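Local coordinates for isomaltodextranase (Arthrobacter globiformis, PDB 5AWO), which hydrolyses (1->6)-alpha-D-glucosidic linkages in polysaccharides, removing successive isomaltose units from the non-reducing ends of the chains, at residues Asn42-Ser47 / Asp81-Gly86; Gly315-Ala320 / Ala344-Tyr349; Tyr476-Ala481 / Val516-Gln521. One frame throughout, in Å; residues are numbered along the deposited sequence.

Interaction 1 (Asn42-Ser47 / Asp81-Gly86). With ACT (acetate ion), chain C.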
loop_
_atom_site.group_PDB
_atom_site.type_symbol
_atom_site.label_atom_id
_atom_site.label_comp_id
_atom_site.label_asym_id
_atom_site.label_seq_id
_atom_site.Cartn_x
_atom_site.Cartn_y
_atom_site.Cartn_z
ATOM N N ASN A 42 1.707 -9.615 -14.044
ATOM C CA ASN A 42 1.914 -10.868 -13.328
ATOM C C ASN A 42 1.374 -12.051 -14.111
ATOM O O ASN A 42 0.376 -11.925 -14.802
ATOM C CB ASN A 42 1.253 -10.768 -11.940
ATOM C CG ASN A 42 1.536 -11.976 -11.047
ATOM O OD1 ASN A 42 0.970 -13.035 -11.210
ATOM N ND2 ASN A 42 2.410 -11.784 -10.030
ATOM N N ILE A 43 2.038 -13.197 -13.983
ATOM C CA ILE A 43 1.707 -14.415 -14.705
ATOM C C ILE A 43 0.396 -15.081 -14.264
ATOM O O ILE A 43 0.023 -16.092 -14.814
ATOM C CB ILE A 43 2.840 -15.488 -14.578
ATOM C CG1 ILE A 43 2.938 -16.043 -13.147
ATOM C CG2 ILE A 43 4.171 -14.936 -15.065
ATOM C CD1 ILE A 43 3.745 -17.312 -13.007
ATOM N N TYR A 44 -0.309 -14.518 -13.281
ATOM C CA TYR A 44 -1.496 -15.182 -12.717
ATOM C C TYR A 44 -2.586 -15.450 -13.759
ATOM O O TYR A 44 -3.281 -16.441 -13.645
ATOM C CB TYR A 44 -2.053 -14.303 -11.616
ATOM C CG TYR A 44 -3.173 -14.860 -10.778
ATOM C CD1 TYR A 44 -2.906 -15.617 -9.638
ATOM C CD2 TYR A 44 -4.535 -14.582 -11.084
ATOM C CE1 TYR A 44 -3.926 -16.097 -8.838
ATOM C CE2 TYR A 44 -5.546 -15.038 -10.273
ATOM C CZ TYR A 44 -5.252 -15.774 -9.155
ATOM O OH TYR A 44 -6.275 -16.210 -8.353
ATOM N N GLY A 45 -2.719 -14.598 -14.781
ATOM C CA GLY A 45 -3.719 -14.814 -15.817
ATOM C C GLY A 45 -3.465 -16.060 -16.622
ATOM O O GLY A 45 -4.398 -16.632 -17.184
ATOM N N TYR A 46 -2.206 -16.480 -16.695
ATOM C CA TYR A 46 -1.870 -17.778 -17.249
ATOM C C TYR A 46 -2.042 -18.870 -16.201
ATOM O O TYR A 46 -2.757 -19.854 -16.400
ATOM C CB TYR A 46 -0.417 -17.828 -17.795
ATOM C CG TYR A 46 -0.131 -19.202 -18.387
ATOM C CD1 TYR A 46 0.214 -20.289 -17.587
ATOM C CD2 TYR A 46 -0.318 -19.436 -19.751
ATOM C CE1 TYR A 46 0.401 -21.551 -18.126
ATOM C CE2 TYR A 46 -0.092 -20.681 -20.292
ATOM C CZ TYR A 46 0.228 -21.745 -19.481
ATOM O OH TYR A 46 0.432 -23.012 -20.017
ATOM N N SER A 47 -1.370 -18.731 -15.061
ATOM C CA SER A 47 -1.197 -19.866 -14.191
ATOM C C SER A 47 -2.449 -20.243 -13.426
ATOM O O SER A 47 -2.660 -21.416 -13.119
ATOM C CB SER A 47 -0.014 -19.638 -13.216
ATOM O OG SER A 47 1.216 -19.720 -13.923
ATOM N N ASP A 81 4.779 -15.619 -10.236
ATOM C CA ASP A 81 3.794 -15.925 -9.214
ATOM C C ASP A 81 4.040 -17.318 -8.639
ATOM O O ASP A 81 5.206 -17.756 -8.566
ATOM C CB ASP A 81 2.364 -15.717 -9.756
ATOM C CG ASP A 81 1.378 -15.396 -8.647
ATOM O OD1 ASP A 81 1.497 -14.318 -8.025
ATOM O OD2 ASP A 81 0.523 -16.289 -8.398
ATOM N N GLY A 82 3.012 -17.991 -8.139
ATOM C CA GLY A 82 3.136 -19.267 -7.495
ATOM C C GLY A 82 3.293 -20.428 -8.452
ATOM O O GLY A 82 3.869 -20.269 -9.522
ATOM N N TRP A 83 2.811 -21.594 -8.033
ATOM C CA TRP A 83 3.043 -22.844 -8.729
ATOM C C TRP A 83 4.555 -23.073 -8.804
ATOM O O TRP A 83 5.076 -23.388 -9.870
ATOM C CB TRP A 83 2.369 -22.872 -10.114
ATOM C CG TRP A 83 0.886 -22.837 -9.968
ATOM C CD1 TRP A 83 0.046 -23.909 -9.928
ATOM C CD2 TRP A 83 0.066 -21.678 -9.808
ATOM N NE1 TRP A 83 -1.260 -23.496 -9.761
ATOM C CE2 TRP A 83 -1.270 -22.129 -9.684
ATOM C CE3 TRP A 83 0.318 -20.306 -9.747
ATOM C CZ2 TRP A 83 -2.341 -21.255 -9.482
ATOM C CZ3 TRP A 83 -0.773 -19.426 -9.555
ATOM C CH2 TRP A 83 -2.071 -19.912 -9.435
ATOM N N ILE A 84 5.225 -22.899 -7.660
ATOM C CA ILE A 84 6.694 -23.014 -7.555
ATOM C C ILE A 84 7.216 -24.263 -6.873
ATOM O O ILE A 84 8.437 -24.390 -6.659
ATOM C CB ILE A 84 7.383 -21.723 -7.018
ATOM C CG1 ILE A 84 6.779 -21.193 -5.701
ATOM C CG2 ILE A 84 7.346 -20.636 -8.075
ATOM C CD1 ILE A 84 6.794 -22.156 -4.542
ATOM N N GLU A 85 6.356 -25.217 -6.557
ATOM C CA GLU A 85 6.879 -26.462 -5.964
ATOM C C GLU A 85 7.829 -27.166 -6.946
ATOM O O GLU A 85 8.786 -27.838 -6.510
ATOM C CB GLU A 85 5.758 -27.355 -5.420
ATOM C CG GLU A 85 5.182 -26.822 -4.114
ATOM C CD GLU A 85 4.256 -27.813 -3.409
ATOM O OE1 GLU A 85 3.886 -28.813 -4.050
ATOM O OE2 GLU A 85 3.874 -27.595 -2.226
ATOM N N GLY A 86 7.632 -26.961 -8.236
ATOM C CA GLY A 86 8.497 -27.507 -9.280
ATOM C C GLY A 86 9.713 -26.655 -9.615
ATOM O O GLY A 86 10.383 -26.882 -10.622
HETATM C C ACT C . 3.005 -22.831 -4.305
HETATM O O ACT C . 2.357 -23.819 -3.951
HETATM O OXT ACT C . 3.599 -22.845 -5.370
HETATM C CH3 ACT C . 3.002 -21.608 -3.448
#

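Interaction 2 (Gly315-Ala320 / Ala344-Tyr349)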
loop_
_atom_site.group_PDB
_atom_site.type_symbol
_atom_site.label_atom_id
_atom_site.label_comp_id
_atom_site.label_asym_id
_atom_site.label_seq_id
_atom_site.Cartn_x
_atom_site.Cartn_y
_atom_site.Cartn_z
ATOM N N GLY A 315 -4.807 -4.395 -3.963
ATOM C CA GLY A 315 -6.041 -5.018 -4.422
ATOM C C GLY A 315 -5.867 -6.168 -5.378
ATOM O O GLY A 315 -6.828 -6.587 -6.013
ATOM N N ASP A 316 -4.651 -6.701 -5.476
ATOM C CA ASP A 316 -4.340 -7.910 -6.240
ATOM C C ASP A 316 -4.284 -7.642 -7.731
ATOM O O ASP A 316 -3.710 -6.613 -8.132
ATOM C CB ASP A 316 -5.210 -9.117 -5.842
ATOM C CG ASP A 316 -4.497 -10.437 -6.069
ATOM O OD1 ASP A 316 -3.299 -10.527 -5.724
ATOM O OD2 ASP A 316 -5.172 -11.408 -6.523
ATOM N N PHE A 317 -4.848 -8.518 -8.561
ATOM C CA PHE A 317 -4.612 -8.487 -9.990
ATOM C C PHE A 317 -5.839 -8.067 -10.755
ATOM O O PHE A 317 -6.959 -8.440 -10.379
ATOM C CB PHE A 317 -4.203 -9.874 -10.495
ATOM C CG PHE A 317 -3.001 -10.423 -9.798
ATOM C CD1 PHE A 317 -1.848 -9.659 -9.662
ATOM C CD2 PHE A 317 -3.005 -11.698 -9.288
ATOM C CE1 PHE A 317 -0.728 -10.167 -8.989
ATOM C CE2 PHE A 317 -1.879 -12.217 -8.641
ATOM C CZ PHE A 317 -0.752 -11.443 -8.470
ATOM N N MET A 318 -5.609 -7.231 -11.761
ATOM C CA MET A 318 -6.656 -6.817 -12.697
ATOM C C MET A 318 -6.726 -7.815 -13.855
ATOM O O MET A 318 -5.738 -8.045 -14.553
ATOM C CB MET A 318 -6.401 -5.399 -13.210
ATOM C CG MET A 318 -6.527 -4.378 -12.112
ATOM S SD MET A 318 -6.375 -2.685 -12.678
ATOM C CE MET A 318 -4.610 -2.592 -12.923
ATOM N N ARG A 319 -7.918 -8.380 -14.041
ATOM C CA ARG A 319 -8.164 -9.381 -15.081
ATOM C C ARG A 319 -9.274 -8.791 -15.998
ATOM O O ARG A 319 -10.478 -9.042 -15.835
ATOM C CB ARG A 319 -8.548 -10.719 -14.481
ATOM C CG ARG A 319 -7.508 -11.309 -13.518
ATOM C CD ARG A 319 -7.768 -12.792 -13.217
ATOM N NE ARG A 319 -7.564 -13.536 -14.439
ATOM C CZ ARG A 319 -8.116 -14.700 -14.757
ATOM N NH1 ARG A 319 -8.821 -15.418 -13.889
ATOM N NH2 ARG A 319 -7.905 -15.166 -15.974
ATOM N N ALA A 320 -8.864 -7.886 -16.867
ATOM C CA ALA A 320 -9.863 -7.048 -17.581
ATOM C C ALA A 320 -10.873 -7.871 -18.356
ATOM O O ALA A 320 -12.076 -7.559 -18.374
ATOM C CB ALA A 320 -9.179 -6.068 -18.513
ATOM N N ALA A 344 -1.632 -3.897 -11.287
ATOM C CA ALA A 344 -1.084 -5.179 -11.654
ATOM C C ALA A 344 -1.966 -5.834 -12.707
ATOM O O ALA A 344 -3.044 -6.377 -12.395
ATOM C CB ALA A 344 -0.965 -6.052 -10.420
ATOM N N ILE A 345 -1.498 -5.790 -13.943
ATOM C CA ILE A 345 -2.203 -6.435 -15.053
ATOM C C ILE A 345 -1.938 -7.930 -15.006
ATOM O O ILE A 345 -0.775 -8.337 -14.896
ATOM C CB ILE A 345 -1.689 -5.923 -16.403
ATOM C CG1 ILE A 345 -1.890 -4.414 -16.544
ATOM C CG2 ILE A 345 -2.407 -6.605 -17.568
ATOM C CD1 ILE A 345 -1.150 -3.804 -17.715
ATOM N N ALA A 346 -2.996 -8.747 -15.076
ATOM C CA ALA A 346 -2.860 -10.195 -15.211
ATOM C C ALA A 346 -3.391 -10.736 -16.535
ATOM O O ALA A 346 -3.194 -11.914 -16.818
ATOM C CB ALA A 346 -3.483 -10.945 -14.045
ATOM N N ASP A 347 -4.059 -9.924 -17.351
ATOM C CA ASP A 347 -4.373 -10.392 -18.708
ATOM C C ASP A 347 -3.081 -10.819 -19.392
ATOM O O ASP A 347 -2.087 -10.084 -19.370
ATOM C CB ASP A 347 -5.002 -9.270 -19.530
ATOM C CG ASP A 347 -6.284 -8.769 -18.917
ATOM O OD1 ASP A 347 -6.224 -7.960 -17.950
ATOM O OD2 ASP A 347 -7.350 -9.203 -19.403
ATOM N N THR A 348 -3.127 -11.983 -20.030
ATOM C CA THR A 348 -2.046 -12.413 -20.904
ATOM C C THR A 348 -2.250 -11.822 -22.299
ATOM O O THR A 348 -3.287 -11.218 -22.599
ATOM C CB THR A 348 -2.042 -13.936 -21.085
ATOM O OG1 THR A 348 -3.233 -14.294 -21.784
ATOM C CG2 THR A 348 -1.995 -14.689 -19.764
ATOM N N TYR A 349 -1.274 -12.032 -23.186
ATOM C CA TYR A 349 -1.353 -11.565 -24.571
ATOM C C TYR A 349 -2.546 -12.206 -25.276
ATOM O O TYR A 349 -3.130 -11.589 -26.178
ATOM C CB TYR A 349 -0.029 -11.804 -25.333
ATOM C CG TYR A 349 0.313 -13.240 -25.659
ATOM C CD1 TYR A 349 -0.072 -13.818 -26.873
ATOM C CD2 TYR A 349 1.071 -14.008 -24.783
ATOM C CE1 TYR A 349 0.244 -15.139 -27.157
ATOM C CE2 TYR A 349 1.411 -15.310 -25.074
ATOM C CZ TYR A 349 1.005 -15.867 -26.267
ATOM O OH TYR A 349 1.335 -17.184 -26.542
HETATM O O HOH W 1 -3.941 -4.085 -9.514
HETATM O O HOH W 2 -6.361 -12.628 -16.775
#

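Interaction 3 (Tyr476-Ala481 / Val516-Gln521)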
loop_
_atom_site.group_PDB
_atom_site.type_symbol
_atom_site.label_atom_id
_atom_site.label_comp_id
_atom_site.label_asym_id
_atom_site.label_seq_id
_atom_site.Cartn_x
_atom_site.Cartn_y
_atom_site.Cartn_z
ATOM N N TYR A 476 -4.183 21.345 3.067
ATOM C CA TYR A 476 -4.150 19.882 3.199
ATOM C C TYR A 476 -4.993 19.446 4.390
ATOM O O TYR A 476 -4.553 19.551 5.532
ATOM C CB TYR A 476 -2.720 19.407 3.388
ATOM C CG TYR A 476 -1.814 19.802 2.272
ATOM C CD1 TYR A 476 -1.248 21.072 2.228
ATOM C CD2 TYR A 476 -1.547 18.931 1.210
ATOM C CE1 TYR A 476 -0.407 21.438 1.195
ATOM C CE2 TYR A 476 -0.706 19.285 0.173
ATOM C CZ TYR A 476 -0.148 20.553 0.148
ATOM O OH TYR A 476 0.690 20.879 -0.897
ATOM N N PRO A 477 -6.213 18.928 4.147
ATOM C CA PRO A 477 -7.049 18.405 5.212
ATOM C C PRO A 477 -6.462 17.170 5.899
ATOM O O PRO A 477 -6.016 16.239 5.235
ATOM C CB PRO A 477 -8.345 18.038 4.489
ATOM C CG PRO A 477 -8.364 18.952 3.310
ATOM C CD PRO A 477 -6.955 18.951 2.866
ATOM N N ALA A 478 -6.442 17.158 7.227
ATOM C CA ALA A 478 -5.809 16.058 7.955
ATOM C C ALA A 478 -6.591 14.758 7.808
ATOM O O ALA A 478 -5.993 13.670 7.844
ATOM C CB ALA A 478 -5.663 16.418 9.437
ATOM N N ALA A 479 -7.904 14.862 7.626
ATOM C CA ALA A 479 -8.777 13.677 7.545
ATOM C C ALA A 479 -8.536 12.867 6.270
ATOM O O ALA A 479 -8.989 11.727 6.206
ATOM C CB ALA A 479 -10.237 14.054 7.661
ATOM N N PHE A 480 -7.853 13.455 5.295
ATOM C CA PHE A 480 -7.481 12.734 4.067
ATOM C C PHE A 480 -6.002 12.428 3.951
ATOM O O PHE A 480 -5.570 11.913 2.940
ATOM C CB PHE A 480 -7.999 13.497 2.839
ATOM C CG PHE A 480 -9.460 13.295 2.610
ATOM C CD1 PHE A 480 -9.897 12.160 1.936
ATOM C CD2 PHE A 480 -10.409 14.183 3.090
ATOM C CE1 PHE A 480 -11.230 11.910 1.741
ATOM C CE2 PHE A 480 -11.757 13.939 2.884
ATOM C CZ PHE A 480 -12.167 12.796 2.229
ATOM N N ALA A 481 -5.205 12.755 4.986
ATOM C CA ALA A 481 -3.782 12.499 5.013
ATOM C C ALA A 481 -3.481 11.111 5.581
ATOM O O ALA A 481 -4.391 10.308 5.725
ATOM C CB ALA A 481 -3.077 13.593 5.827
ATOM N N VAL A 516 0.581 12.435 11.968
ATOM C CA VAL A 516 -0.048 12.668 10.661
ATOM C C VAL A 516 1.028 13.087 9.696
ATOM O O VAL A 516 1.905 13.901 10.023
ATOM C CB VAL A 516 -1.129 13.761 10.711
ATOM C CG1 VAL A 516 -1.757 13.986 9.338
ATOM C CG2 VAL A 516 -2.197 13.399 11.718
ATOM N N THR A 517 0.996 12.518 8.494
ATOM C CA THR A 517 1.968 12.831 7.457
ATOM C C THR A 517 1.287 13.376 6.215
ATOM O O THR A 517 0.315 12.784 5.699
ATOM C CB THR A 517 2.830 11.602 7.081
ATOM O OG1 THR A 517 3.576 11.175 8.239
ATOM C CG2 THR A 517 3.765 11.870 5.943
ATOM N N PHE A 518 1.827 14.487 5.732
ATOM C CA PHE A 518 1.377 15.181 4.525
ATOM C C PHE A 518 2.502 15.171 3.514
ATOM O O PHE A 518 3.671 15.388 3.860
ATOM C CB PHE A 518 1.041 16.655 4.812
ATOM C CG PHE A 518 -0.009 16.862 5.854
ATOM C CD1 PHE A 518 -1.352 16.958 5.508
ATOM C CD2 PHE A 518 0.349 17.028 7.188
ATOM C CE1 PHE A 518 -2.323 17.187 6.457
ATOM C CE2 PHE A 518 -0.615 17.249 8.144
ATOM C CZ PHE A 518 -1.953 17.330 7.794
ATOM N N ALA A 519 2.167 14.963 2.243
ATOM C CA ALA A 519 3.110 15.159 1.174
ATOM C C ALA A 519 2.868 16.512 0.558
ATOM O O ALA A 519 1.755 16.840 0.204
ATOM C CB ALA A 519 2.955 14.084 0.115
ATOM N N VAL A 520 3.932 17.292 0.406
ATOM C CA VAL A 520 3.805 18.642 -0.125
ATOM C C VAL A 520 4.873 18.846 -1.198
ATOM O O VAL A 520 6.003 18.397 -1.051
ATOM C CB VAL A 520 3.933 19.723 0.989
ATOM C CG1 VAL A 520 3.002 19.442 2.149
ATOM C CG2 VAL A 520 5.353 19.839 1.484
ATOM N N GLN A 521 4.487 19.521 -2.275
ATOM C CA GLN A 521 5.392 19.813 -3.387
ATOM C C GLN A 521 5.577 21.337 -3.451
ATOM O O GLN A 521 4.592 22.074 -3.432
ATOM C CB GLN A 521 4.807 19.271 -4.695
ATOM C CG GLN A 521 5.791 19.147 -5.859
ATOM C CD GLN A 521 6.546 17.823 -5.907
ATOM O OE1 GLN A 521 6.276 16.916 -5.130
ATOM N NE2 GLN A 521 7.510 17.721 -6.817
#

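Interaction 1 (Asn42-Ser47 / Asp81-Gly86)
Asn42 and Asp81 meet with their side chains crossing at about a right angle, the amide and carboxylate planes turned 79° apart. Both ends of the amide are engaged. Its ND2 gives a weak hydrogen bond to Asp81 OD1, 3.4 Å long and bent, while its OD1 lies 3.4 Å from Asp81 CB and accepts a 2.9 Å hydrogen bond from Tyr44 N. That second bond caps the turn leading into helix 44-50. With CG opposite its own backbone N (chi1 -174°), the amide is carried toward Asp81. The other carboxylate oxygen, Asp81 OD2, points at the edge of the Tyr44 ring, near its plane, and takes a 3.0 Å hydrogen bond from Gly82 N, which comes from above the carboxylate plane. Behind the acid, Ile43 lays CG1 and CD1 against its backbone: CD1 sits 3.4 Å from Asp81 N, a buried amide with no hydrogen-bond partner in the model. One turn along, Ser47 CB rests over the six-membered ring of Trp83, 3.9 Å from its centroid, a CH-pi contact. Farther out, Ser47 OG bonds to Ala52 O, Trp83 NE1 to Asn51 OD1 and Tyr44 OH to Asp271 N, so the polar ends on both sides are held by neighbouring loops. An acetate ion, probably from the crystallisation liquor, accepts a 2.8 Å hydrogen bond through OXT from Ile84 N. The first segment begins on the last residue of strand 39-42 and the second follows strand 77-79, its neighbour in the parallel sheet, at the C-terminal ends where a TIM barrel carries its active site; accordingly the side chain of Asp81 lies about 6 Å from that of Asp201, very probably the nucleophile of this family 27 glycoside hydrolase.

Interaction 2 (Gly315-Ala320 / Ala344-Tyr349)
Phe317 turns the edge of its ring to Ala344, whose CB lies near the ring plane 3.8 Å from Phe317 CD1, while Ala346 CB packs against Phe317 CB. Both alanines point toward the loop; the CB of Ile345, between them, points away, and its side chain touches Trp41 and Tyr75. One ring face of Phe317 carries Asp316 OD1, 3.6 Å above the plane and offset toward the rim, an oxygen that also makes salt bridges to Arg265 and Arg199. Met318 leaves in another direction: with CG opposite the carbonyl carbon (chi1 -66°) and a bend at chi3, it brings CE to 3.6 Å from Ala344 N and meets Met332, Met333 and Met336 of helix 326-339. Met318 N donates to Ala344 O over 2.8 Å, nearly in line with the carbonyl, and Met318 O accepts from Ala346 N over 2.9 Å. This single parallel bridge of Met318 with Ile345 brings together strands 312-314 and 343-345, first and last in the sheet order, and so helps close the barrel; their connection runs through that helix as a beta-alpha-beta crossover. Just beyond, Asp347 turns its end to the loop and takes Ala320 N on the syn lone pair of OD1, at 2.9 Å; Tyr359 OH is a second donor to that oxygen. Water 1 joins Asp316 O to Ala344 N; water 2 accepts from Arg319 NE and donates a weak bond to Ala346 O, while Arg319 NH1 is held by Asp271 O. Backbone hydrogen bonds, one carboxylate and two waters hold the contact; alanine methyls pack against Phe317.

Interaction 3 (Tyr476-Ala481 / Val516-Gln521)
Tyr476 reaches across to the strand 516-521 along its whole length. CB starts the contact, 3.5 Å from Phe518 CD1. CG lies opposite the carbonyl carbon (chi1 -58°), which sends the ring along the other strand: CE2 passes 3.5 Å from Ala519 O, and CZ sits beneath Val520 CG1, which stands over one face of the ring, 4.2 Å from the centroid and 21° off the normal, a CH-pi contact. At the tip, OH lies 3.9 Å from Val520 CB and makes its hydrogen bond elsewhere, to Pro401 O, in the loop between strands 395-399 and 405-410 of the neighbouring beta sandwich. Replacing Tyr476 by an alanine would take away ring and hydroxyl together, and is likely to leave Pro401 O without this partner and open a gap below Val520. No hydrogen bond joins the two segments, as expected for the inside of a beta sandwich of the CBM35 type: strand 473-477 pairs with 601-609 in one sheet, and 515-522 with 585-592 in the other. Phe518 fills the space between the sheets beside the tyrosine, its ring also touching Leu603 and Ile606. Its CE1 comes within 3.4 Å of Tyr476 O, and its CZ approaches Ala478 CB. Past the short 3-10 turn 478-480 the chain crosses over to the second sheet. There Ala481 CB packs on Thr517 O at 3.5 Å and also touches Phe518 CE1 and Val516 CG1, and the following residue, Ala482, pairs through its backbone with Thr517.

In the fold
Along the chain the three contacts come in series, each closing before the next opens. Interactions 1 and 2 are neighbours in the TIM barrel, their centres 13 Å apart: strand 39-42 lies between 77-79 and 343-345, and the two contacts touch through Asn42 N and Ile345 O, 2.9 Å apart, and through Phe317, which packs against Asn42 and Tyr44. Together they build part of the barrel rim near Asp201. Interaction 3 sits on the opposite side of the chain's centre, in the carbohydrate-binding module, its centre 38 Å from that of interaction 1 and 31 Å from that of interaction 2. The module contacts the beta sandwich that comes between it and the barrel in sequence.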